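Local coordinates for iron-regulated ABC transporter siderophore-binding protein SirA (Staphylococcus aureus subsp. aureus, PDB 3MWF) that binds the iron-loaded siderophore staphyloferrin B, probably handing it to an ABC transporter for uptake into the cell, at residues H222-K227 with D264-I269. Residues are numbered along the deposited sequence; the frame is centred on the assembly and turned at random.
Sequences HIFVVK and DDLDEI
Lys227 reaches from the end of strand 222-227 to two consecutive aspartates, its chain bent twice near the tip (chi3 -78°, chi4 -73°) to bring NZ over them. NZ donates to Asp265 OD1 at 2.7 Å, meeting that oxygen from above the carboxylate plane, and lies 3.3 Å from Asp264 OD1 in a second salt bridge. Asp264 OD1 also accepts from Asp265 N, on the anti side of the carboxylate, and is thus held by both the lysine and the following backbone N-H; Glu242 gives NZ a further acidic partner. On the buried side Leu266 points at the strand: its CD1 packs 3.6 Å from Phe224 CB, near the ring's edge, and its CG sits 3.4 Å from Val225 O. Where the chains diverge, a water bridges them, accepting from Lys227 N and donating to Leu266 O. A chi1 of -176° turns Val226 CG1 onto the start of helix 268-273, 3.9 Å from Glu268 CA; Glu268 OE1 is hydrogen-bonded to Ser228 OG. Asp267 N-caps this helix through a bond from Ile269 N to OD1. Trp271 backs Phe224, Val226 and Leu266. Strand 222-227 runs parallel to 262-263, and the connection beyond that edge strand leads into helix 268-273, whose Asn272 and Leu273 line the staphyloferrin B pocket of this periplasmic-binding-protein fold.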
loop_
_atom_site.group_PDB
_atom_site.type_symbol
_atom_site.label_atom_id
_atom_site.label_comp_id
_atom_site.label_asym_id
_atom_site.label_seq_id
_atom_site.Cartn_x
_atom_site.Cartn_y
_atom_site.Cartn_z
ATOM N N HIS A 222 10.497 -3.879 17.278
ATOM C CA HIS A 222 10.851 -4.597 16.054
ATOM C C HIS A 222 10.806 -3.632 14.867
ATOM O O HIS A 222 9.872 -2.820 14.765
ATOM C CB HIS A 222 9.863 -5.745 15.809
ATOM C CG HIS A 222 10.382 -6.765 14.847
ATOM N ND1 HIS A 222 10.942 -7.959 15.260
ATOM C CD2 HIS A 222 10.493 -6.738 13.498
ATOM C CE1 HIS A 222 11.381 -8.623 14.200
ATOM N NE2 HIS A 222 11.112 -7.906 13.117
ATOM N N ILE A 223 11.770 -3.775 13.961
ATOM C CA ILE A 223 11.874 -2.878 12.804
ATOM C C ILE A 223 11.830 -3.702 11.536
ATOM O O ILE A 223 12.513 -4.719 11.424
ATOM C CB ILE A 223 13.165 -2.010 12.875
ATOM C CG1 ILE A 223 13.079 -1.007 14.038
ATOM C CG2 ILE A 223 13.452 -1.298 11.511
ATOM C CD1 ILE A 223 14.374 -0.190 14.260
ATOM N N PHE A 224 11.007 -3.260 10.587
ATOM C CA PHE A 224 10.822 -3.949 9.326
ATOM C C PHE A 224 11.491 -3.107 8.278
ATOM O O PHE A 224 11.122 -1.941 8.099
ATOM C CB PHE A 224 9.316 -4.068 9.071
ATOM C CG PHE A 224 8.612 -4.890 10.111
ATOM C CD1 PHE A 224 8.660 -6.287 10.038
ATOM C CD2 PHE A 224 7.968 -4.288 11.205
ATOM C CE1 PHE A 224 8.048 -7.062 11.001
ATOM C CE2 PHE A 224 7.328 -5.056 12.181
ATOM C CZ PHE A 224 7.369 -6.462 12.079
ATOM N N VAL A 225 12.487 -3.672 7.599
ATOM C CA VAL A 225 13.258 -2.891 6.625
ATOM C C VAL A 225 12.865 -3.216 5.179
ATOM O O VAL A 225 12.915 -4.380 4.778
ATOM C CB VAL A 225 14.772 -3.126 6.826
ATOM C CG1 VAL A 225 15.594 -2.456 5.730
ATOM C CG2 VAL A 225 15.210 -2.599 8.183
ATOM N N VAL A 226 12.532 -2.185 4.403
ATOM C CA VAL A 226 12.143 -2.345 2.984
ATOM C C VAL A 226 13.109 -1.564 2.115
ATOM O O VAL A 226 13.287 -0.356 2.302
ATOM C CB VAL A 226 10.705 -1.826 2.716
ATOM C CG1 VAL A 226 10.296 -2.098 1.262
ATOM C CG2 VAL A 226 9.686 -2.438 3.654
ATOM N N LYS A 227 13.771 -2.246 1.175
ATOM C CA LYS A 227 14.670 -1.568 0.233
ATOM C C LYS A 227 13.826 -1.335 -1.017
ATOM O O LYS A 227 13.387 -2.296 -1.653
ATOM C CB LYS A 227 15.874 -2.469 -0.077
ATOM C CG LYS A 227 16.912 -2.438 1.044
ATOM C CD LYS A 227 18.098 -3.363 0.734
ATOM C CE LYS A 227 17.766 -4.818 0.982
ATOM N NZ LYS A 227 17.701 -5.131 2.460
ATOM N N ASP A 264 14.861 -7.970 7.727
ATOM C CA ASP A 264 15.570 -7.374 6.618
ATOM C C ASP A 264 15.054 -7.989 5.329
ATOM O O ASP A 264 14.351 -8.978 5.368
ATOM C CB ASP A 264 17.068 -7.698 6.752
ATOM C CG ASP A 264 17.928 -6.526 6.432
ATOM O OD1 ASP A 264 17.463 -5.636 5.674
ATOM O OD2 ASP A 264 19.081 -6.483 6.944
ATOM N N ASP A 265 15.430 -7.418 4.194
ATOM C CA ASP A 265 14.972 -7.933 2.886
ATOM C C ASP A 265 13.526 -8.457 2.846
ATOM O O ASP A 265 13.253 -9.638 2.635
ATOM C CB ASP A 265 15.926 -8.985 2.346
ATOM C CG ASP A 265 16.847 -8.423 1.303
ATOM O OD1 ASP A 265 17.842 -7.760 1.699
ATOM O OD2 ASP A 265 16.565 -8.631 0.101
ATOM N N LEU A 266 12.612 -7.552 3.106
ATOM C CA LEU A 266 11.207 -7.824 2.951
ATOM C C LEU A 266 10.869 -7.550 1.493
ATOM O O LEU A 266 11.543 -6.749 0.861
ATOM C CB LEU A 266 10.441 -6.874 3.852
ATOM C CG LEU A 266 10.782 -7.026 5.334
ATOM C CD1 LEU A 266 10.094 -5.915 6.095
ATOM C CD2 LEU A 266 10.316 -8.391 5.831
ATOM N N ASP A 267 9.836 -8.199 0.982
ATOM C CA ASP A 267 9.439 -7.998 -0.413
ATOM C C ASP A 267 8.761 -6.643 -0.540
ATOM O O ASP A 267 7.679 -6.447 0.022
ATOM C CB ASP A 267 8.457 -9.089 -0.842
ATOM C CG ASP A 267 8.325 -9.168 -2.329
ATOM O OD1 ASP A 267 8.124 -8.125 -3.006
ATOM O OD2 ASP A 267 8.475 -10.275 -2.857
ATOM N N GLU A 268 9.379 -5.728 -1.277
ATOM C CA GLU A 268 8.781 -4.379 -1.469
ATOM C C GLU A 268 7.377 -4.413 -2.082
ATOM O O GLU A 268 6.584 -3.490 -1.858
ATOM C CB GLU A 268 9.697 -3.473 -2.314
ATOM C CG GLU A 268 9.911 -4.018 -3.757
ATOM C CD GLU A 268 10.815 -3.161 -4.607
ATOM O OE1 GLU A 268 10.906 -1.929 -4.452
ATOM O OE2 GLU A 268 11.471 -3.743 -5.483
ATOM N N ILE A 269 7.068 -5.449 -2.876
ATOM C CA ILE A 269 5.749 -5.499 -3.534
ATOM C C ILE A 269 4.656 -5.747 -2.502
ATOM O O ILE A 269 3.668 -5.017 -2.448
ATOM C CB ILE A 269 5.726 -6.562 -4.655
ATOM C CG1 ILE A 269 6.765 -6.179 -5.700
ATOM C CG2 ILE A 269 4.327 -6.664 -5.277
ATOM C CD1 ILE A 269 7.005 -7.308 -6.740
HETATM O O HOH W 1 13.405 -4.964 0.697
#